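Long-range contacts in ketosynthase (PDB 6KXD), which probably acts as the chain length factor that pairs with a ketosynthase to build the ishigamide polyketide chain: residues B[175-187]-B[326-338]; B[344-357]-B[363-375]. All blocks are in the same frame, centred on the assembly; numbering follows the deposited sequence.

Contact 1: B[175-187]-B[326-338]; sequences AGGRVSGLLALNY and GDTGAASASFQIA. With EDO (1,2-ethanediol), chain D.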
# COMPACT_ATOMS: atom_id res chain seq x y z
N ALA B 175 0.85 3.77 0.37
CA ALA B 175 1.88 4.72 0.16
C ALA B 175 1.22 6.04 -0.22
O ALA B 175 0.06 6.22 0.04
CB ALA B 175 2.82 4.23 -0.92
N GLY B 176 1.94 6.96 -0.86
CA GLY B 176 1.31 8.20 -1.26
C GLY B 176 2.00 9.41 -0.69
O GLY B 176 1.64 10.55 -1.00
N GLY B 177 2.97 9.21 0.21
CA GLY B 177 3.69 10.33 0.74
C GLY B 177 2.79 11.29 1.49
O GLY B 177 2.03 10.90 2.39
N ARG B 178 2.84 12.59 1.16
CA ARG B 178 2.09 13.54 1.96
C ARG B 178 0.57 13.29 1.96
O ARG B 178 -0.10 13.72 2.89
CB ARG B 178 2.32 14.95 1.45
CG ARG B 178 3.77 15.35 1.48
CD ARG B 178 3.87 16.84 1.70
NE ARG B 178 5.23 17.22 1.42
CZ ARG B 178 5.73 17.36 0.19
NH1 ARG B 178 4.93 17.33 -0.88
NH2 ARG B 178 7.03 17.57 0.03
N VAL B 179 0.03 12.63 0.93
CA VAL B 179 -1.41 12.42 0.88
C VAL B 179 -1.76 11.11 1.58
O VAL B 179 -2.95 10.78 1.65
CB VAL B 179 -1.99 12.43 -0.53
CG1 VAL B 179 -1.75 13.79 -1.16
CG2 VAL B 179 -1.46 11.28 -1.37
N SER B 180 -0.74 10.34 2.00
CA SER B 180 -0.98 8.94 2.38
C SER B 180 -1.92 8.86 3.59
O SER B 180 -2.66 7.87 3.72
CB SER B 180 0.32 8.17 2.66
OG SER B 180 0.92 8.73 3.82
N GLY B 181 -1.83 9.80 4.52
CA GLY B 181 -2.76 9.80 5.70
C GLY B 181 -4.21 9.93 5.27
O GLY B 181 -5.11 9.33 5.84
N LEU B 182 -4.46 10.70 4.21
CA LEU B 182 -5.80 10.86 3.69
C LEU B 182 -6.25 9.65 2.87
O LEU B 182 -7.39 9.31 2.92
CB LEU B 182 -5.92 12.17 2.91
CG LEU B 182 -5.59 13.41 3.73
CD1 LEU B 182 -5.77 14.71 2.93
CD2 LEU B 182 -6.50 13.46 4.95
N LEU B 183 -5.35 9.04 2.08
CA LEU B 183 -5.65 7.81 1.39
C LEU B 183 -5.99 6.75 2.43
O LEU B 183 -6.90 5.98 2.25
CB LEU B 183 -4.43 7.40 0.58
CG LEU B 183 -4.04 8.33 -0.56
CD1 LEU B 183 -2.83 7.77 -1.25
CD2 LEU B 183 -5.18 8.49 -1.56
N ALA B 184 -5.23 6.75 3.53
CA ALA B 184 -5.46 5.77 4.57
C ALA B 184 -6.85 6.00 5.15
O ALA B 184 -7.58 5.08 5.43
CB ALA B 184 -4.44 5.86 5.63
N LEU B 185 -7.16 7.28 5.41
CA LEU B 185 -8.40 7.64 6.05
C LEU B 185 -9.55 7.20 5.15
O LEU B 185 -10.56 6.68 5.61
CB LEU B 185 -8.42 9.14 6.30
CG LEU B 185 -9.69 9.66 6.94
CD1 LEU B 185 -10.00 8.92 8.23
CD2 LEU B 185 -9.54 11.13 7.20
N ASN B 186 -9.40 7.44 3.85
CA ASN B 186 -10.47 7.13 2.93
C ASN B 186 -10.63 5.61 2.80
O ASN B 186 -11.74 5.04 2.70
CB ASN B 186 -10.22 7.73 1.56
CG ASN B 186 -11.54 7.90 0.83
OD1 ASN B 186 -12.50 8.36 1.44
ND2 ASN B 186 -11.52 7.59 -0.44
N TYR B 187 -9.49 4.91 2.82
CA TYR B 187 -9.49 3.50 2.78
C TYR B 187 -10.28 2.94 3.98
O TYR B 187 -11.19 2.09 3.83
CB TYR B 187 -8.02 3.03 2.74
CG TYR B 187 -7.84 1.54 2.74
CD1 TYR B 187 -7.79 0.83 1.56
CD2 TYR B 187 -7.74 0.84 3.91
CE1 TYR B 187 -7.59 -0.53 1.55
CE2 TYR B 187 -7.57 -0.52 3.92
CZ TYR B 187 -7.54 -1.23 2.73
OH TYR B 187 -7.34 -2.60 2.72
N GLY B 326 8.75 21.08 9.73
CA GLY B 326 9.41 20.64 8.55
C GLY B 326 8.47 19.88 7.65
O GLY B 326 7.26 19.78 7.92
N ASP B 327 9.04 19.37 6.56
CA ASP B 327 8.35 18.53 5.64
C ASP B 327 8.30 17.15 6.28
O ASP B 327 9.35 16.50 6.35
CB ASP B 327 9.03 18.48 4.27
CG ASP B 327 8.30 17.63 3.24
OD1 ASP B 327 7.22 17.08 3.57
OD2 ASP B 327 8.78 17.52 2.11
N THR B 328 7.14 16.77 6.84
CA THR B 328 7.06 15.51 7.57
C THR B 328 6.64 14.36 6.65
O THR B 328 6.36 13.24 7.11
CB THR B 328 6.10 15.62 8.76
OG1 THR B 328 4.79 15.99 8.29
CG2 THR B 328 6.60 16.64 9.76
N GLY B 329 6.64 14.59 5.34
CA GLY B 329 6.50 13.46 4.44
C GLY B 329 5.15 12.80 4.65
O GLY B 329 4.11 13.47 4.71
N ALA B 330 5.15 11.47 4.78
CA ALA B 330 3.92 10.71 4.90
C ALA B 330 3.14 11.12 6.15
O ALA B 330 1.93 10.85 6.21
CB ALA B 330 4.17 9.22 4.88
N ALA B 331 3.83 11.62 7.18
CA ALA B 331 3.15 11.97 8.40
C ALA B 331 2.26 13.19 8.16
O ALA B 331 1.34 13.42 8.92
CB ALA B 331 4.12 12.21 9.53
N SER B 332 2.58 13.96 7.11
CA SER B 332 1.96 15.26 6.91
C SER B 332 0.45 15.26 7.21
O SER B 332 0.06 16.05 8.04
CB SER B 332 2.26 15.81 5.54
OG SER B 332 1.74 17.11 5.51
N ALA B 333 -0.39 14.51 6.48
CA ALA B 333 -1.83 14.74 6.57
C ALA B 333 -2.33 14.33 7.95
O ALA B 333 -3.28 14.89 8.42
CB ALA B 333 -2.61 14.04 5.48
N SER B 334 -1.67 13.34 8.57
CA SER B 334 -2.07 12.94 9.90
C SER B 334 -1.75 14.06 10.90
O SER B 334 -2.54 14.34 11.80
CB SER B 334 -1.41 11.62 10.25
OG SER B 334 -1.87 10.62 9.39
N PHE B 335 -0.58 14.68 10.77
CA PHE B 335 -0.22 15.81 11.61
C PHE B 335 -1.19 16.95 11.34
O PHE B 335 -1.63 17.59 12.29
CB PHE B 335 1.20 16.25 11.39
CG PHE B 335 2.25 15.35 11.96
CD1 PHE B 335 1.90 14.34 12.85
CD2 PHE B 335 3.56 15.54 11.66
CE1 PHE B 335 2.88 13.52 13.39
CE2 PHE B 335 4.54 14.71 12.19
CZ PHE B 335 4.18 13.74 13.09
N GLN B 336 -1.67 17.07 10.10
CA GLN B 336 -2.61 18.15 9.78
C GLN B 336 -3.96 17.96 10.49
O GLN B 336 -4.48 18.91 11.09
CB GLN B 336 -2.78 18.27 8.27
CG GLN B 336 -1.52 18.81 7.64
CD GLN B 336 -1.56 18.57 6.16
OE1 GLN B 336 -0.76 17.84 5.61
NE2 GLN B 336 -2.51 19.19 5.51
N ILE B 337 -4.48 16.74 10.42
CA ILE B 337 -5.69 16.38 11.07
C ILE B 337 -5.49 16.52 12.58
O ILE B 337 -6.29 17.11 13.24
CB ILE B 337 -6.15 14.98 10.66
CG1 ILE B 337 -6.57 14.93 9.18
CG2 ILE B 337 -7.27 14.55 11.57
CD1 ILE B 337 -6.82 13.56 8.66
N ALA B 338 -4.39 16.00 13.12
CA ALA B 338 -4.08 16.15 14.55
C ALA B 338 -3.99 17.63 14.97
O ALA B 338 -4.46 17.96 16.06
CB ALA B 338 -2.84 15.41 14.92
C1 EDO D . 5.43 18.72 -5.36
O1 EDO D . 5.46 18.63 -3.91
C2 EDO D . 6.72 19.08 -6.10
O2 EDO D . 6.32 20.08 -7.03
O HOH W 1 -0.03 12.06 4.93
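R178 and D327 meet in a side-on, two-pronged salt bridge that closes one end of this contact. R178 NE donates to D327 OD1 at 2.9 Å, and R178 NH2 runs almost straight to D327 OD2 at 2.7 Å. Both oxygens lie in the guanidinium plane, but the carboxylate is turned 32° from it. With chi1 of D327 at -178°, CG points away from the backbone N and the carboxylate extends to the arginine. From the opposite face of the carboxylate, G329 N also reaches OD1 in an Asx turn, so three N-H bonds grip the carboxylate. R178 NH1 binds V360 O and, weakly, an ethanediol probably carried over from crystallisation.

Past the ion pair the backbones touch: A330 CA points its hydrogen at G177 O, 3.1 Å away, and the same oxygen takes S180 N and S180 OG (2.8 Å). Helices 180-187 and 332-338 then cross at 75°, with their axes 7.9 Å apart. They belong to the buried central helix layer of the thiolase fold. In ketosynthases the first of them carries the nucleophilic cysteine at its start; the A175-G176-G177-R178 sequence here contains none, consistent with a chain length factor.

A water bridges the segments, accepting from G181 N and A333 N and lying close to R178 O and A330 O. Lacking a side chain, G181 lets A333 and S334 come close to its CA, while S334 OG is hydrogen-bonded to S204. Farther along, L182 brings CG against A333 CB (3.5 Å), and the L182 and I337 side chains cross obliquely, CD2 of the leucine 3.7 Å from CD1 of the isoleucine. L185 CD2 reaches that same methyl at 3.9 Å, so both leucine methyls meet the isoleucine tip from the same general side.

Contact 2: B[344-357]-B[363-375]; sequences AEADADSRGRIALV and DGAVAVAVLRLIG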
# COMPACT_ATOMS: atom_id res chain seq x y z
N ALA B 344 -8.82 22.41 18.12
CA ALA B 344 -10.21 22.29 18.49
C ALA B 344 -10.36 21.95 19.99
O ALA B 344 -11.24 22.46 20.61
CB ALA B 344 -10.93 21.30 17.62
N GLU B 345 -9.54 21.02 20.51
CA GLU B 345 -9.67 20.52 21.86
C GLU B 345 -9.48 21.71 22.82
O GLU B 345 -8.63 22.60 22.60
CB GLU B 345 -8.65 19.40 22.15
CG GLU B 345 -8.53 18.99 23.62
CD GLU B 345 -7.09 18.74 24.09
OE1 GLU B 345 -6.40 17.89 23.46
OE2 GLU B 345 -6.63 19.45 25.03
N ALA B 346 -10.34 21.73 23.85
CA ALA B 346 -10.24 22.66 25.01
C ALA B 346 -10.52 24.09 24.52
O ALA B 346 -9.91 25.07 24.97
CB ALA B 346 -8.89 22.51 25.69
N ASP B 347 -11.43 24.18 23.53
CA ASP B 347 -11.83 25.45 22.95
C ASP B 347 -13.23 25.28 22.37
O ASP B 347 -13.38 24.95 21.19
CB ASP B 347 -10.86 25.96 21.89
CG ASP B 347 -11.27 27.34 21.37
OD1 ASP B 347 -12.01 28.06 22.10
OD2 ASP B 347 -10.89 27.67 20.24
N ALA B 348 -14.23 25.55 23.21
CA ALA B 348 -15.65 25.39 22.92
C ALA B 348 -16.02 26.07 21.58
O ALA B 348 -16.99 25.65 20.96
CB ALA B 348 -16.47 25.93 24.07
N ASP B 349 -15.25 27.07 21.15
CA ASP B 349 -15.51 27.80 19.88
C ASP B 349 -15.46 26.84 18.68
O ASP B 349 -16.06 27.11 17.64
CB ASP B 349 -14.51 28.94 19.65
CG ASP B 349 -14.72 30.23 20.46
OD1 ASP B 349 -15.68 30.31 21.27
OD2 ASP B 349 -13.91 31.16 20.29
N SER B 350 -14.73 25.72 18.82
CA SER B 350 -14.52 24.79 17.72
C SER B 350 -15.72 23.87 17.49
O SER B 350 -15.81 23.26 16.45
CB SER B 350 -13.28 23.96 17.95
OG SER B 350 -13.41 23.13 19.10
N ARG B 351 -16.64 23.76 18.47
CA ARG B 351 -17.66 22.74 18.39
C ARG B 351 -18.56 23.00 17.19
O ARG B 351 -19.01 24.10 16.99
CB ARG B 351 -18.52 22.65 19.66
CG ARG B 351 -19.50 21.48 19.64
CD ARG B 351 -19.85 20.89 21.01
NE ARG B 351 -20.14 19.45 20.98
CZ ARG B 351 -21.29 18.91 20.55
NH1 ARG B 351 -22.30 19.69 20.21
NH2 ARG B 351 -21.42 17.60 20.45
N GLY B 352 -18.80 21.94 16.42
CA GLY B 352 -19.59 21.89 15.20
C GLY B 352 -18.94 22.57 14.01
O GLY B 352 -19.59 22.67 12.98
N ARG B 353 -17.68 23.03 14.13
CA ARG B 353 -17.08 23.81 13.06
C ARG B 353 -16.50 22.87 12.00
O ARG B 353 -16.09 21.78 12.28
CB ARG B 353 -15.99 24.74 13.60
CG ARG B 353 -16.51 25.86 14.49
CD ARG B 353 -17.49 26.79 13.80
NE ARG B 353 -17.89 27.78 14.80
CZ ARG B 353 -17.50 29.05 14.83
NH1 ARG B 353 -17.34 29.72 13.70
NH2 ARG B 353 -17.27 29.64 15.99
N ILE B 354 -16.40 23.36 10.76
CA ILE B 354 -15.82 22.62 9.67
C ILE B 354 -14.31 22.89 9.59
O ILE B 354 -13.80 24.02 9.71
CB ILE B 354 -16.51 22.97 8.34
CG1 ILE B 354 -17.97 22.53 8.32
CG2 ILE B 354 -15.76 22.36 7.15
CD1 ILE B 354 -18.14 21.04 8.32
N ALA B 355 -13.56 21.80 9.36
CA ALA B 355 -12.18 21.90 9.08
C ALA B 355 -11.88 21.18 7.76
O ALA B 355 -12.47 20.21 7.38
CB ALA B 355 -11.35 21.33 10.20
N LEU B 356 -10.90 21.71 7.07
CA LEU B 356 -10.45 21.21 5.79
C LEU B 356 -8.94 20.98 5.90
O LEU B 356 -8.21 21.89 6.33
CB LEU B 356 -10.72 22.24 4.69
CG LEU B 356 -10.47 21.79 3.26
CD1 LEU B 356 -11.41 22.52 2.32
CD2 LEU B 356 -9.04 22.11 2.86
N VAL B 357 -8.49 19.80 5.49
CA VAL B 357 -7.06 19.51 5.44
C VAL B 357 -6.74 19.13 3.99
O VAL B 357 -7.52 18.51 3.34
CB VAL B 357 -6.62 18.42 6.43
CG1 VAL B 357 -7.01 18.80 7.83
CG2 VAL B 357 -7.14 17.05 6.08
N ASP B 363 4.50 13.07 -6.23
CA ASP B 363 4.19 12.06 -7.23
C ASP B 363 2.85 12.38 -7.92
O ASP B 363 2.41 11.56 -8.70
CB ASP B 363 4.30 10.67 -6.61
CG ASP B 363 5.72 10.35 -6.11
OD1 ASP B 363 6.70 10.92 -6.64
OD2 ASP B 363 5.84 9.53 -5.17
N GLY B 364 2.25 13.56 -7.65
CA GLY B 364 1.13 14.13 -8.46
C GLY B 364 -0.23 14.12 -7.74
O GLY B 364 -1.20 14.79 -8.16
N ALA B 365 -0.32 13.40 -6.63
CA ALA B 365 -1.57 13.22 -5.91
C ALA B 365 -1.94 14.49 -5.13
O ALA B 365 -1.10 15.20 -4.60
CB ALA B 365 -1.45 12.05 -4.98
N VAL B 366 -3.25 14.75 -5.08
CA VAL B 366 -3.82 15.74 -4.25
C VAL B 366 -4.96 15.10 -3.44
O VAL B 366 -5.67 14.22 -3.92
CB VAL B 366 -4.32 16.92 -5.11
CG1 VAL B 366 -5.06 17.93 -4.26
CG2 VAL B 366 -3.15 17.57 -5.86
N ALA B 367 -5.06 15.47 -2.18
CA ALA B 367 -6.17 14.97 -1.36
C ALA B 367 -6.64 16.06 -0.39
O ALA B 367 -5.85 16.89 0.12
CB ALA B 367 -5.76 13.71 -0.66
N VAL B 368 -7.95 16.02 -0.12
CA VAL B 368 -8.56 16.93 0.74
C VAL B 368 -9.53 16.17 1.63
O VAL B 368 -10.22 15.31 1.14
CB VAL B 368 -9.30 18.03 -0.04
CG1 VAL B 368 -10.11 18.91 0.90
CG2 VAL B 368 -8.35 18.87 -0.86
N ALA B 369 -9.52 16.50 2.93
CA ALA B 369 -10.53 15.98 3.82
C ALA B 369 -11.28 17.14 4.46
O ALA B 369 -10.68 18.12 4.92
CB ALA B 369 -9.96 15.07 4.87
N VAL B 370 -12.59 16.94 4.60
CA VAL B 370 -13.47 17.89 5.31
C VAL B 370 -14.00 17.21 6.58
O VAL B 370 -14.50 16.09 6.53
CB VAL B 370 -14.61 18.36 4.39
CG1 VAL B 370 -15.57 19.30 5.10
CG2 VAL B 370 -14.05 19.03 3.16
N LEU B 371 -13.74 17.85 7.71
CA LEU B 371 -14.14 17.30 9.03
C LEU B 371 -15.16 18.24 9.66
O LEU B 371 -15.09 19.44 9.45
CB LEU B 371 -12.94 17.25 9.95
CG LEU B 371 -11.70 16.54 9.39
CD1 LEU B 371 -10.55 16.65 10.38
CD2 LEU B 371 -11.99 15.09 9.10
N ARG B 372 -16.03 17.69 10.49
CA ARG B 372 -16.82 18.51 11.37
C ARG B 372 -16.35 18.26 12.79
O ARG B 372 -16.36 17.08 13.22
CB ARG B 372 -18.28 18.16 11.16
CG ARG B 372 -19.15 18.62 12.33
CD ARG B 372 -20.33 19.47 12.00
NE ARG B 372 -20.83 19.46 10.63
CZ ARG B 372 -21.16 20.57 9.96
NH1 ARG B 372 -20.87 21.77 10.47
NH2 ARG B 372 -21.75 20.46 8.78
N LEU B 373 -15.94 19.34 13.47
CA LEU B 373 -15.40 19.24 14.83
C LEU B 373 -16.61 19.05 15.75
O LEU B 373 -17.67 19.65 15.53
CB LEU B 373 -14.51 20.44 15.17
CG LEU B 373 -13.39 20.68 14.15
CD1 LEU B 373 -12.65 21.96 14.42
CD2 LEU B 373 -12.44 19.49 14.13
N ILE B 374 -16.49 18.10 16.68
CA ILE B 374 -17.55 17.76 17.58
C ILE B 374 -17.01 18.06 18.98
O ILE B 374 -17.01 19.22 19.36
CB ILE B 374 -18.03 16.33 17.33
CG1 ILE B 374 -18.56 16.21 15.90
CG2 ILE B 374 -19.07 15.89 18.36
CD1 ILE B 374 -18.80 14.80 15.49
N GLY B 375 -16.46 17.04 19.65
CA GLY B 375 -15.98 17.11 21.06
C GLY B 375 -17.03 16.60 22.04
O GLY B 375 -18.23 16.83 21.82
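Backbone hydrogen bonds join V357 to A369 and A355 to L371, each pair linked in both directions. The ladder runs on past the strand start, where L373 N donates to R353 O at 2.7 Å in a nearly linear bond (179°). G352 N completes it with a weak, bent bond to L373 O. The non-hydrogen-bonded pairs, I354 with R372 and L356 with V370, alternate with these and are accompanied by CA-H...O contacts.

Among polar side chains, R372 curls back over the turn from S350 to R353, a type II beta turn, and its NH1 donates to G352 O at 3.0 Å, with the oxygen in the guanidinium plane. I354 CD1 lies over the centre of one face of that group, 3.4 Å above its plane, so the arginine is bounded by a methyl on a face and a carbonyl at its edge. R351 NE makes a weak bond to G375 O (3.3 Å).

The arrangement is an antiparallel beta hairpin of strands 354-360 and 365-373, flanked by strand 287-291 beside the first and strand 250-259 beside the second.

Apolar contacts divide between its two faces. On one, I354 CG2 meets V370 CG1 at 3.7 Å, and L356 CG, anti to the backbone N (chi1 -172°), reaches diagonally to V368 CG1 at the same 3.7 Å. On the other, V357 CG2 touches A369 CB (3.7 Å) beneath helix 332-344, whose V340 also packs on A355 and L373. At the end of that helix, A344 CB closes on L373 CD1 at 3.7 Å.

In the fold
Following the chain from its N terminus, segment 175-187 opens contact 1, which closes only at 326-338, after 138 intervening residues that include strands 199-206, 229-240 and 250-259. Helix 332-344 then leads directly into contact 2, whose segments are separated by just five residues. The two contacts are therefore in series, neither nested nor crossed. In space they touch, their centres about 14 Å apart: I337 and L182 both pack on V357, while V179 meets A365. Contact 1 joins the two central helices to each other, and contact 2 builds the hairpin that lies against them, so sheet and helix layer of the thiolase fold are joined near the C terminus.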